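Local coordinates for mandelate racemase/muconate lactonizing enzyme (Polaromonas sp., PDB 2OG9), which is an enolase-superfamily enzyme that probably acts as a racemase on mandelate or a related 2-hydroxy acid, by abstracting its alpha proton, at residues A[18-23]-A[79-84]; A[93-98]-A[294-299]; A[225-230]-A[236-241]; A[346-349]-A[354-357]. All coordinates share one frame; numbering follows the deposited sequence.

In the fold
Contact 1 lies within the N-terminal domain of the enolase-superfamily fold, where it lays a sheet strand against a helix; contact 2 joins that domain to the barrel, through the next helix, 95-104, and a barrel helix. Contact 3 sits in the barrel itself, on the opposite side of the chain's centre from both, with its centre about 41 Å from that of contact 1. These three are buried and rest mainly on apolar packing without a direct hydrogen bond between their segments, although contact 2 has a hydroxyl satisfied by a third helix. Contact 4 lies at the surface, and there backbone bonding, one link through water, joins side-chain packing.

Contact 1 of 4, residues A[18-23]-A[79-84]; sequences VRISSC and HAREIA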
loop_
_atom_site.group_PDB
_atom_site.type_symbol
_atom_site.label_atom_id
_atom_site.label_comp_id
_atom_site.label_asym_id
_atom_site.label_seq_id
_atom_site.Cartn_x
_atom_site.Cartn_y
_atom_site.Cartn_z
ATOM N N VAL A 18 -5.611 -49.715 -11.547
ATOM C CA VAL A 18 -6.452 -48.571 -11.215
ATOM C C VAL A 18 -7.835 -48.795 -11.802
ATOM O O VAL A 18 -7.963 -49.205 -12.953
ATOM C CB VAL A 18 -5.890 -47.249 -11.799
ATOM C CG1 VAL A 18 -6.808 -46.097 -11.443
ATOM C CG2 VAL A 18 -4.491 -46.987 -11.271
ATOM N N ARG A 19 -8.869 -48.543 -11.005
ATOM C CA ARG A 19 -10.240 -48.689 -11.478
ATOM C C ARG A 19 -11.065 -47.459 -11.126
ATOM O O ARG A 19 -11.057 -47.000 -9.986
ATOM C CB ARG A 19 -10.911 -49.930 -10.872
ATOM C CG ARG A 19 -12.393 -50.042 -11.235
ATOM C CD ARG A 19 -12.976 -51.423 -10.928
ATOM N NE ARG A 19 -14.392 -51.489 -11.282
ATOM C CZ ARG A 19 -15.370 -50.951 -10.559
ATOM N NH1 ARG A 19 -15.086 -50.314 -9.431
ATOM N NH2 ARG A 19 -16.632 -51.035 -10.968
ATOM N N ILE A 20 -11.768 -46.920 -12.113
ATOM C CA ILE A 20 -12.612 -45.759 -11.882
ATOM C C ILE A 20 -14.055 -46.126 -12.166
ATOM O O ILE A 20 -14.347 -46.870 -13.102
ATOM C CB ILE A 20 -12.221 -44.574 -12.770
ATOM C CG1 ILE A 20 -12.130 -45.029 -14.226
ATOM C CG2 ILE A 20 -10.923 -43.964 -12.265
ATOM C CD1 ILE A 20 -11.934 -43.902 -15.195
ATOM N N SER A 21 -14.953 -45.594 -11.348
ATOM C CA SER A 21 -16.373 -45.871 -11.479
ATOM C C SER A 21 -17.161 -44.582 -11.341
ATOM O O SER A 21 -16.852 -43.759 -10.484
ATOM C CB SER A 21 -16.830 -46.828 -10.368
ATOM O OG SER A 21 -15.945 -47.918 -10.205
ATOM N N SER A 22 -18.177 -44.414 -12.181
ATOM C CA SER A 22 -19.042 -43.243 -12.114
ATOM C C SER A 22 -20.357 -43.764 -11.549
ATOM O O SER A 22 -21.137 -44.413 -12.243
ATOM C CB SER A 22 -19.258 -42.637 -13.500
ATOM O OG SER A 22 -19.982 -41.417 -13.399
ATOM N N CYS A 23 -20.579 -43.473 -10.275
ATOM C CA CYS A 23 -21.758 -43.929 -9.549
ATOM C C CYS A 23 -22.775 -42.817 -9.311
ATOM O O CYS A 23 -22.447 -41.784 -8.739
ATOM C CB CYS A 23 -21.293 -44.519 -8.216
ATOM S SG CYS A 23 -22.596 -45.022 -7.097
ATOM N N HIS A 79 -12.360 -37.778 -18.149
ATOM C CA HIS A 79 -10.990 -37.315 -17.954
ATOM C C HIS A 79 -10.203 -38.304 -17.093
ATOM O O HIS A 79 -9.053 -38.632 -17.398
ATOM C CB HIS A 79 -10.969 -35.928 -17.303
ATOM C CG HIS A 79 -9.646 -35.238 -17.426
ATOM N ND1 HIS A 79 -9.164 -34.769 -18.629
ATOM C CD2 HIS A 79 -8.686 -34.977 -16.508
ATOM C CE1 HIS A 79 -7.963 -34.248 -18.447
ATOM N NE2 HIS A 79 -7.649 -34.362 -17.168
ATOM N N ALA A 80 -10.826 -38.782 -16.018
ATOM C CA ALA A 80 -10.179 -39.742 -15.131
ATOM C C ALA A 80 -9.729 -40.965 -15.932
ATOM O O ALA A 80 -8.624 -41.471 -15.744
ATOM C CB ALA A 80 -11.144 -40.169 -14.023
ATOM N N ARG A 81 -10.591 -41.431 -16.831
ATOM C CA ARG A 81 -10.281 -42.597 -17.658
ATOM C C ARG A 81 -9.104 -42.320 -18.579
ATOM O O ARG A 81 -8.240 -43.172 -18.770
ATOM C CB ARG A 81 -11.509 -42.991 -18.490
ATOM C CG ARG A 81 -11.302 -44.182 -19.423
ATOM C CD ARG A 81 -12.614 -44.564 -20.104
ATOM N NE ARG A 81 -13.166 -43.450 -20.867
ATOM C CZ ARG A 81 -14.406 -43.404 -21.349
ATOM N NH1 ARG A 81 -15.240 -44.416 -21.152
ATOM N NH2 ARG A 81 -14.818 -42.334 -22.022
ATOM N N GLU A 82 -9.063 -41.120 -19.143
ATOM C CA GLU A 82 -7.981 -40.772 -20.053
ATOM C C GLU A 82 -6.618 -40.626 -19.385
ATOM O O GLU A 82 -5.604 -40.975 -19.981
ATOM C CB GLU A 82 -8.327 -39.489 -20.811
ATOM C CG GLU A 82 -7.263 -39.056 -21.802
ATOM C CD GLU A 82 -7.689 -37.855 -22.622
ATOM O OE1 GLU A 82 -8.393 -36.983 -22.075
ATOM O OE2 GLU A 82 -7.311 -37.773 -23.812
ATOM N N ILE A 83 -6.579 -40.132 -18.150
ATOM C CA ILE A 83 -5.292 -39.953 -17.482
ATOM C C ILE A 83 -4.876 -41.094 -16.556
ATOM O O ILE A 83 -3.711 -41.184 -16.172
ATOM C CB ILE A 83 -5.247 -38.613 -16.690
ATOM C CG1 ILE A 83 -6.201 -38.654 -15.495
ATOM C CG2 ILE A 83 -5.634 -37.458 -17.614
ATOM C CD1 ILE A 83 -6.183 -37.366 -14.665
ATOM N N ALA A 84 -5.811 -41.975 -16.214
ATOM C CA ALA A 84 -5.510 -43.094 -15.323
ATOM C C ALA A 84 -4.217 -43.847 -15.656
ATOM O O ALA A 84 -3.428 -44.140 -14.761
ATOM C CB ALA A 84 -6.686 -44.068 -15.292
#
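At Ile-20, chi1 of 51° places CG1 between the backbone N and the carbonyl carbon, and an extended chi2 of 172° then drives CD1 straight out from strand 15-26 into the side of helix 73-83. The methyl lands over the backbone of the helix, 3.2 Å from CA of Arg-81, short enough for two carbons that its exact position is doubtful. The same CD1 lies 3.4 Å from CB of Arg-81, beyond which the arginine chain, with CG anti to its amide nitrogen (chi1 179°), leads off from the strand. CD1 also touches CB of Ala-80 at 4.0 Å, and the other branch, CG2, reaches that CB at 4.2 Å, so the alanine methyl is met by both arms of the isoleucine. Two residues back on the strand, Val-18 offers CG1 to CB of Ala-84 at 4.4 Å. Phe-122 of helix 114-133 packs on both Val-18 and Ile-20. Arg-19, between them, turns to the other side of the sheet and forms salt bridges with Glu-53 and Glu-378. The small Ala-80 and Ala-84 are consistent with a close approach of helix to sheet; with no hydrogen bond between the segments, the contact rests on apolar packing.

Contact 2 of 4, residues A[93-98]-A[294-299]; sequences SDIAKL and GITPFL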
loop_
_atom_site.group_PDB
_atom_site.type_symbol
_atom_site.label_atom_id
_atom_site.label_comp_id
_atom_site.label_asym_id
_atom_site.label_seq_id
_atom_site.Cartn_x
_atom_site.Cartn_y
_atom_site.Cartn_z
ATOM N N SER A 93 3.635 -43.400 -2.997
ATOM C CA SER A 93 3.967 -42.533 -1.869
ATOM C C SER A 93 4.265 -41.085 -2.266
ATOM O O SER A 93 4.168 -40.185 -1.437
ATOM C CB SER A 93 5.163 -43.104 -1.092
ATOM O OG SER A 93 4.791 -44.257 -0.347
ATOM N N ASP A 94 4.625 -40.858 -3.524
ATOM C CA ASP A 94 4.935 -39.509 -3.998
ATOM C C ASP A 94 3.642 -38.858 -4.481
ATOM O O ASP A 94 3.480 -38.531 -5.663
ATOM C CB ASP A 94 5.969 -39.585 -5.125
ATOM C CG ASP A 94 7.292 -40.152 -4.657
ATOM O OD1 ASP A 94 7.611 -40.001 -3.460
ATOM O OD2 ASP A 94 8.029 -40.734 -5.483
ATOM N N ILE A 95 2.728 -38.665 -3.534
ATOM C CA ILE A 95 1.410 -38.123 -3.813
ATOM C C ILE A 95 1.353 -36.777 -4.519
ATOM O O ILE A 95 0.686 -36.651 -5.550
ATOM C CB ILE A 95 0.574 -38.064 -2.513
ATOM C CG1 ILE A 95 0.569 -39.451 -1.854
ATOM C CG2 ILE A 95 -0.851 -37.611 -2.818
ATOM C CD1 ILE A 95 -0.355 -39.569 -0.645
ATOM N N ALA A 96 2.039 -35.777 -3.978
ATOM C CA ALA A 96 2.035 -34.449 -4.597
ATOM C C ALA A 96 2.645 -34.513 -5.997
ATOM O O ALA A 96 2.135 -33.899 -6.935
ATOM C CB ALA A 96 2.805 -33.459 -3.728
ATOM N N LYS A 97 3.740 -35.259 -6.126
ATOM C CA LYS A 97 4.425 -35.429 -7.405
ATOM C C LYS A 97 3.469 -35.972 -8.473
ATOM O O LYS A 97 3.448 -35.479 -9.604
ATOM C CB LYS A 97 5.610 -36.389 -7.239
ATOM C CG LYS A 97 6.473 -36.530 -8.491
ATOM C CD LYS A 97 7.572 -37.582 -8.323
ATOM C CE LYS A 97 7.001 -38.991 -8.350
ATOM N NZ LYS A 97 8.061 -40.043 -8.247
ATOM N N LEU A 98 2.686 -36.986 -8.107
ATOM C CA LEU A 98 1.725 -37.596 -9.020
ATOM C C LEU A 98 0.554 -36.668 -9.313
ATOM O O LEU A 98 -0.026 -36.722 -10.396
ATOM C CB LEU A 98 1.211 -38.922 -8.449
ATOM C CG LEU A 98 2.255 -40.047 -8.433
ATOM C CD1 LEU A 98 1.670 -41.304 -7.800
ATOM C CD2 LEU A 98 2.707 -40.333 -9.857
ATOM N N GLY A 294 -8.793 -32.706 -4.277
ATOM C CA GLY A 294 -8.299 -33.708 -3.354
ATOM C C GLY A 294 -7.678 -33.185 -2.072
ATOM O O GLY A 294 -7.717 -31.987 -1.770
ATOM N N ILE A 295 -7.096 -34.107 -1.319
ATOM C CA ILE A 295 -6.459 -33.796 -0.049
ATOM C C ILE A 295 -5.197 -32.948 -0.217
ATOM O O ILE A 295 -4.939 -32.045 0.582
ATOM C CB ILE A 295 -6.104 -35.103 0.698
ATOM C CG1 ILE A 295 -7.397 -35.816 1.114
ATOM C CG2 ILE A 295 -5.212 -34.797 1.896
ATOM C CD1 ILE A 295 -7.204 -37.259 1.608
ATOM N N THR A 296 -4.422 -33.232 -1.259
ATOM C CA THR A 296 -3.188 -32.495 -1.503
ATOM C C THR A 296 -3.443 -30.984 -1.621
ATOM O O THR A 296 -2.823 -30.202 -0.899
ATOM C CB THR A 296 -2.449 -33.051 -2.748
ATOM O OG1 THR A 296 -1.911 -34.349 -2.435
ATOM C CG2 THR A 296 -1.313 -32.127 -3.167
ATOM N N PRO A 297 -4.344 -30.550 -2.524
ATOM C CA PRO A 297 -4.562 -29.096 -2.592
ATOM C C PRO A 297 -5.279 -28.564 -1.345
ATOM O O PRO A 297 -5.070 -27.420 -0.935
ATOM C CB PRO A 297 -5.368 -28.910 -3.886
ATOM C CG PRO A 297 -5.991 -30.266 -4.132
ATOM C CD PRO A 297 -4.919 -31.229 -3.697
ATOM N N PHE A 298 -6.105 -29.408 -0.730
ATOM C CA PHE A 298 -6.819 -29.021 0.486
ATOM C C PHE A 298 -5.817 -28.678 1.594
ATOM O O PHE A 298 -6.006 -27.713 2.331
ATOM C CB PHE A 298 -7.733 -30.160 0.964
ATOM C CG PHE A 298 -8.543 -29.818 2.190
ATOM C CD1 PHE A 298 -9.883 -29.461 2.078
ATOM C CD2 PHE A 298 -7.962 -29.841 3.455
ATOM C CE1 PHE A 298 -10.632 -29.133 3.206
ATOM C CE2 PHE A 298 -8.706 -29.510 4.588
ATOM C CZ PHE A 298 -10.039 -29.158 4.461
ATOM N N LEU A 299 -4.753 -29.466 1.718
ATOM C CA LEU A 299 -3.751 -29.208 2.747
ATOM C C LEU A 299 -3.044 -27.880 2.500
ATOM O O LEU A 299 -2.698 -27.171 3.444
ATOM C CB LEU A 299 -2.728 -30.345 2.803
ATOM C CG LEU A 299 -3.298 -31.689 3.265
ATOM C CD1 LEU A 299 -2.202 -32.727 3.255
ATOM C CD2 LEU A 299 -3.895 -31.546 4.665
#
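The first turns of helices 95-104 and 295-307 come together at Ala-96 and Thr-296, whose CA atoms are 6.4 Å apart. Thr-296 does the touching with both of its branches. Its OG1 meets the methyl CG2 of Ile-95 at 3.5 Å, the two side chains lying aslant to one another. Its CG2, anti to the backbone N (chi1 -71°, which puts OG1 beside that N), is turned to the flank of Ala-96, 4.3 Å from CA and 4.4 Å from CB. The hydroxyl gains no polar partner from the 93-98 segment; it is bonded instead to Asp-123 OD1 and Trp-127 NE1 of helix 114-133. Ile-95 packs on the same two residues, so that helix is wedged beside both segments and satisfies the buried oxygen at their junction. This is an interface between the two domains of the enolase-superfamily fold, where the N-terminal domain rests on a helix from the outer layer of the TIM barrel. Before its helix the chain makes an inverse gamma turn centred on Asp-94, closed by a weak bond of 3.0 Å from Ile-95 N to Ser-93 O. Asp-94 occupies the N-cap position, but its carboxylate forms no cap: OD2 takes a salt bridge from Lys-97 NZ at 2.8 Å, on its anti side and 26° out of the carboxylate plane. Lys-140 of a neighbouring subunit pairs with the same OD2, while Ser-144 of that subunit is hydrogen-bonded to OD1.

Contact 3 of 4, residues A[225-230]-A[236-241]; sequences RMCRIF and VWIEEP
Ile-238 points from its strand straight at helix 220-230, and its terminal methyl is received between Cys-227 and Phe-230, one helical turn apart. With chi1 at -69° and chi2 at 176° the CG1 arm is extended, so CD1 is the atom that arrives. It approaches Cys-227 alongside the thiol, 3.7 Å from SG and 4.1 Å from CB, and is also 4.0 Å from CA of that residue. On Phe-230 it comes to the root of the side chain, 4.1 Å from CB. The cysteine sulfur is tipped back beside its own backbone N. The Cys-227 side chain also packs on Leu-253 of helix 247-256, whereas Phe-230 packs on Val-197 of helix 190-204; the isoleucine thus enters a layer shared with both flanking helices. Helix and strand belong to the beta-alpha-beta crossover running from strand 210-213 through helix 220-230 to strand 238-239, a repeating unit of the TIM barrel. The neighbours of Ile-238 face the other way, into the barrel. There Trp-237 NE1 gives a weak bond of 3.1 Å to Glu-239 OE1, with the N-H bent to 134°. Asp-213 and Glu-265 lie close to OE2 of that glutamate, a cluster consistent with the carboxylate metal site of the enolase superfamily. The calcium seen about 10 Å from the Cys-227 side chain is a separate site, at Ala-254 and Phe-257. Ile-238 therefore meets the helix by apolar packing without a hydrogen bond, whereas the carboxylate of Glu-239 is turned to the inside of the barrel.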
loop_
_atom_site.group_PDB
_atom_site.type_symbol
_atom_site.label_atom_id
_atom_site.label_comp_id
_atom_site.label_asym_id
_atom_site.label_seq_id
_atom_site.Cartn_x
_atom_site.Cartn_y
_atom_site.Cartn_z
ATOM N N ARG A 225 -28.113 -5.275 4.692
ATOM C CA ARG A 225 -29.282 -5.120 5.556
ATOM C C ARG A 225 -29.607 -6.377 6.364
ATOM O O ARG A 225 -29.945 -6.287 7.543
ATOM C CB ARG A 225 -30.508 -4.706 4.728
ATOM C CG ARG A 225 -30.703 -3.194 4.575
ATOM C CD ARG A 225 -29.544 -2.520 3.858
ATOM N NE ARG A 225 -29.684 -1.063 3.857
ATOM C CZ ARG A 225 -30.337 -0.365 2.931
ATOM N NH1 ARG A 225 -30.912 -0.981 1.906
ATOM N NH2 ARG A 225 -30.431 0.956 3.041
HETATM N N MSE A 226 -29.506 -7.544 5.735
HETATM C CA MSE A 226 -29.796 -8.799 6.427
HETATM C C MSE A 226 -28.769 -9.112 7.512
HETATM O O MSE A 226 -29.130 -9.581 8.593
HETATM C CB MSE A 226 -29.865 -9.960 5.434
HETATM C CG MSE A 226 -31.057 -9.893 4.494
HETATM SE SE MSE A 226 -32.745 -9.812 5.455
HETATM C CE MSE A 226 -33.048 -11.712 5.700
ATOM N N CYS A 227 -27.492 -8.862 7.231
ATOM C CA CYS A 227 -26.464 -9.117 8.233
ATOM C C CYS A 227 -26.709 -8.211 9.433
ATOM O O CYS A 227 -26.562 -8.630 10.581
ATOM C CB CYS A 227 -25.066 -8.864 7.659
ATOM S SG CYS A 227 -24.498 -10.132 6.492
ATOM N N ARG A 228 -27.092 -6.966 9.158
ATOM C CA ARG A 228 -27.374 -5.996 10.212
ATOM C C ARG A 228 -28.448 -6.542 11.153
ATOM O O ARG A 228 -28.297 -6.516 12.373
ATOM C CB ARG A 228 -27.858 -4.680 9.592
ATOM C CG ARG A 228 -28.184 -3.582 10.602
ATOM C CD ARG A 228 -26.950 -3.161 11.385
ATOM N NE ARG A 228 -25.940 -2.551 10.524
ATOM C CZ ARG A 228 -24.691 -2.298 10.903
ATOM N NH1 ARG A 228 -24.295 -2.604 12.134
ATOM N NH2 ARG A 228 -23.832 -1.751 10.050
ATOM N N ILE A 229 -29.531 -7.036 10.568
ATOM C CA ILE A 229 -30.643 -7.579 11.334
ATOM C C ILE A 229 -30.246 -8.816 12.137
ATOM O O ILE A 229 -30.650 -8.968 13.287
ATOM C CB ILE A 229 -31.821 -7.939 10.399
ATOM C CG1 ILE A 229 -32.304 -6.682 9.669
ATOM C CG2 ILE A 229 -32.958 -8.552 11.204
ATOM C CD1 ILE A 229 -33.267 -6.960 8.534
ATOM N N PHE A 230 -29.444 -9.690 11.536
ATOM C CA PHE A 230 -29.018 -10.917 12.205
ATOM C C PHE A 230 -28.015 -10.726 13.339
ATOM O O PHE A 230 -27.849 -11.619 14.167
ATOM C CB PHE A 230 -28.431 -11.906 11.190
ATOM C CG PHE A 230 -29.463 -12.633 10.371
ATOM C CD1 PHE A 230 -30.532 -13.283 10.987
ATOM C CD2 PHE A 230 -29.350 -12.698 8.985
ATOM C CE1 PHE A 230 -31.475 -13.987 10.233
ATOM C CE2 PHE A 230 -30.284 -13.398 8.221
ATOM C CZ PHE A 230 -31.349 -14.044 8.849
ATOM N N VAL A 236 -23.537 -18.436 14.619
ATOM C CA VAL A 236 -22.165 -18.918 14.536
ATOM C C VAL A 236 -21.564 -18.277 13.292
ATOM O O VAL A 236 -20.415 -17.835 13.298
ATOM C CB VAL A 236 -22.111 -20.453 14.401
ATOM C CG1 VAL A 236 -20.668 -20.913 14.290
ATOM C CG2 VAL A 236 -22.786 -21.102 15.604
ATOM N N TRP A 237 -22.351 -18.230 12.220
ATOM C CA TRP A 237 -21.898 -17.605 10.987
ATOM C C TRP A 237 -23.029 -17.367 9.998
ATOM O O TRP A 237 -24.133 -17.893 10.156
ATOM C CB TRP A 237 -20.799 -18.446 10.306
ATOM C CG TRP A 237 -21.247 -19.764 9.708
ATOM C CD1 TRP A 237 -22.224 -19.963 8.766
ATOM C CD2 TRP A 237 -20.688 -21.057 9.976
ATOM N NE1 TRP A 237 -22.301 -21.296 8.434
ATOM C CE2 TRP A 237 -21.371 -21.989 9.161
ATOM C CE3 TRP A 237 -19.672 -21.517 10.824
ATOM C CZ2 TRP A 237 -21.068 -23.359 9.172
ATOM C CZ3 TRP A 237 -19.372 -22.880 10.833
ATOM C CH2 TRP A 237 -20.068 -23.781 10.013
ATOM N N ILE A 238 -22.743 -16.531 9.005
ATOM C CA ILE A 238 -23.667 -16.240 7.920
ATOM C C ILE A 238 -22.884 -16.755 6.717
ATOM O O ILE A 238 -21.826 -16.223 6.374
ATOM C CB ILE A 238 -23.943 -14.731 7.795
ATOM C CG1 ILE A 238 -24.768 -14.263 9.006
ATOM C CG2 ILE A 238 -24.673 -14.446 6.475
ATOM C CD1 ILE A 238 -25.035 -12.763 9.049
ATOM N N GLU A 239 -23.407 -17.805 6.095
ATOM C CA GLU A 239 -22.751 -18.474 4.976
ATOM C C GLU A 239 -23.175 -18.026 3.576
ATOM O O GLU A 239 -24.364 -17.888 3.286
ATOM C CB GLU A 239 -22.983 -19.982 5.138
ATOM C CG GLU A 239 -22.281 -20.893 4.152
ATOM C CD GLU A 239 -22.546 -22.357 4.474
ATOM O OE1 GLU A 239 -22.692 -22.674 5.673
ATOM O OE2 GLU A 239 -22.600 -23.190 3.546
ATOM N N GLU A 240 -22.183 -17.810 2.715
ATOM C CA GLU A 240 -22.410 -17.403 1.332
ATOM C C GLU A 240 -23.447 -16.298 1.151
ATOM O O GLU A 240 -24.400 -16.453 0.388
ATOM C CB GLU A 240 -22.828 -18.620 0.504
ATOM C CG GLU A 240 -21.703 -19.587 0.188
ATOM C CD GLU A 240 -20.807 -19.092 -0.932
ATOM O OE1 GLU A 240 -20.444 -19.916 -1.801
ATOM O OE2 GLU A 240 -20.464 -17.883 -0.945
ATOM N N PRO A 241 -23.276 -15.164 1.846
ATOM C CA PRO A 241 -24.257 -14.089 1.687
ATOM C C PRO A 241 -24.255 -13.495 0.279
ATOM O O PRO A 241 -25.278 -12.997 -0.190
ATOM C CB PRO A 241 -23.831 -13.077 2.748
ATOM C CG PRO A 241 -22.325 -13.273 2.803
ATOM C CD PRO A 241 -22.212 -14.781 2.789
#

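Contact 4 of 4, residues A[346-349]-A[354-357]; sequences ERIE and RMLV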
loop_
_atom_site.group_PDB
_atom_site.type_symbol
_atom_site.label_atom_id
_atom_site.label_comp_id
_atom_site.label_asym_id
_atom_site.label_seq_id
_atom_site.Cartn_x
_atom_site.Cartn_y
_atom_site.Cartn_z
ATOM N N GLU A 346 -19.506 -48.259 6.163
ATOM C CA GLU A 346 -19.180 -47.658 7.454
ATOM C C GLU A 346 -20.042 -46.433 7.759
ATOM O O GLU A 346 -20.668 -45.873 6.865
ATOM C CB GLU A 346 -17.702 -47.264 7.485
ATOM C CG GLU A 346 -16.717 -48.414 7.251
ATOM C CD GLU A 346 -16.649 -48.860 5.802
ATOM O OE1 GLU A 346 -17.125 -48.118 4.916
ATOM O OE2 GLU A 346 -16.102 -49.952 5.541
ATOM N N ARG A 347 -20.061 -46.011 9.020
ATOM C CA ARG A 347 -20.865 -44.859 9.422
ATOM C C ARG A 347 -20.143 -43.967 10.419
ATOM O O ARG A 347 -19.263 -44.418 11.153
ATOM C CB ARG A 347 -22.187 -45.327 10.046
ATOM C CG ARG A 347 -23.135 -46.030 9.088
ATOM C CD ARG A 347 -23.810 -45.038 8.155
ATOM N NE ARG A 347 -24.770 -45.668 7.251
ATOM C CZ ARG A 347 -24.446 -46.382 6.174
ATOM N NH1 ARG A 347 -23.172 -46.572 5.844
ATOM N NH2 ARG A 347 -25.402 -46.899 5.413
ATOM N N ILE A 348 -20.525 -42.695 10.434
ATOM C CA ILE A 348 -19.944 -41.723 11.350
ATOM C C ILE A 348 -20.794 -41.718 12.620
ATOM O O ILE A 348 -22.019 -41.822 12.553
ATOM C CB ILE A 348 -19.963 -40.298 10.745
ATOM C CG1 ILE A 348 -19.115 -40.256 9.468
ATOM C CG2 ILE A 348 -19.466 -39.293 11.771
ATOM C CD1 ILE A 348 -17.639 -40.512 9.692
ATOM N N GLU A 349 -20.148 -41.602 13.770
ATOM C CA GLU A 349 -20.871 -41.582 15.028
ATOM C C GLU A 349 -20.860 -40.176 15.603
ATOM O O GLU A 349 -19.843 -39.486 15.549
ATOM C CB GLU A 349 -20.221 -42.546 16.018
ATOM C CG GLU A 349 -21.134 -42.969 17.151
ATOM C CD GLU A 349 -20.518 -44.049 18.018
ATOM O OE1 GLU A 349 -19.898 -44.976 17.453
ATOM O OE2 GLU A 349 -20.660 -43.977 19.256
ATOM N N ARG A 354 -20.703 -33.482 18.902
ATOM C CA ARG A 354 -19.506 -33.663 18.081
ATOM C C ARG A 354 -19.530 -35.000 17.336
ATOM O O ARG A 354 -20.132 -35.967 17.803
ATOM C CB ARG A 354 -18.250 -33.612 18.966
ATOM C CG ARG A 354 -18.171 -32.410 19.910
ATOM C CD ARG A 354 -16.979 -32.508 20.863
ATOM N NE ARG A 354 -15.689 -32.262 20.211
ATOM C CZ ARG A 354 -15.163 -31.055 20.010
ATOM N NH1 ARG A 354 -15.815 -29.971 20.410
ATOM N NH2 ARG A 354 -13.976 -30.929 19.420
HETATM N N MSE A 355 -18.890 -35.059 16.170
HETATM C CA MSE A 355 -18.835 -36.322 15.448
HETATM C C MSE A 355 -17.472 -36.920 15.742
HETATM O O MSE A 355 -16.465 -36.209 15.750
HETATM C CB MSE A 355 -19.039 -36.135 13.937
HETATM C CG MSE A 355 -18.070 -35.215 13.227
HETATM SE SE MSE A 355 -18.277 -35.395 11.280
HETATM C CE MSE A 355 -20.116 -34.765 11.096
ATOM N N LEU A 356 -17.444 -38.221 16.008
ATOM C CA LEU A 356 -16.199 -38.900 16.332
ATOM C C LEU A 356 -15.349 -39.121 15.092
ATOM O O LEU A 356 -15.855 -39.471 14.028
ATOM C CB LEU A 356 -16.476 -40.260 16.990
ATOM C CG LEU A 356 -17.324 -40.291 18.267
ATOM C CD1 LEU A 356 -17.418 -41.728 18.785
ATOM C CD2 LEU A 356 -16.711 -39.390 19.323
ATOM N N VAL A 357 -14.051 -38.905 15.236
ATOM C CA VAL A 357 -13.143 -39.125 14.128
ATOM C C VAL A 357 -12.946 -40.634 14.072
ATOM O O VAL A 357 -12.602 -41.245 15.075
ATOM C CB VAL A 357 -11.790 -38.445 14.384
ATOM C CG1 VAL A 357 -10.822 -38.783 13.266
ATOM C CG2 VAL A 357 -11.984 -36.935 14.485
HETATM O O HOH W 1 -17.244 -41.660 13.688
#
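The carbonyl oxygen of Glu-349 is gripped by two groups of the facing strand. Leu-356 N donates a hydrogen bond of 2.8 Å to this oxygen, nearly straight at 166° and almost along the C=O axis, and CA of Met-355 adds a CH...O contact of 3.3 Å to it. The return link runs through a water molecule, which accepts from Glu-349 N at 2.9 Å and donates to Leu-356 O at 2.6 Å. Glu-349 and Leu-356 thus resemble a hydrogen-bonded antiparallel pair in which water bridges one of the two bonds. They lie at the open end of the beta hairpin formed by strands 350-351 and 354-356, part of a small mixed sheet in which 354-356 also runs antiparallel to 148-152. On one side of the hairpin the Glu-349 and Leu-356 side chains run alongside each other, with the carboxyl carbon CD 3.9 Å from CD1 of the leucine. On the other side, Ile-348 crosses Met-355, a selenomethionine: chi1 of -62° puts CG1 beside the backbone N and leaves CG2 anti to it, where CG2 touches CB at 3.9 Å and SE at 4.1 Å. Met-318 of helix 318-326 packs against both of these residues, and Arg-354 turns away to Ser-148 and Glu-331.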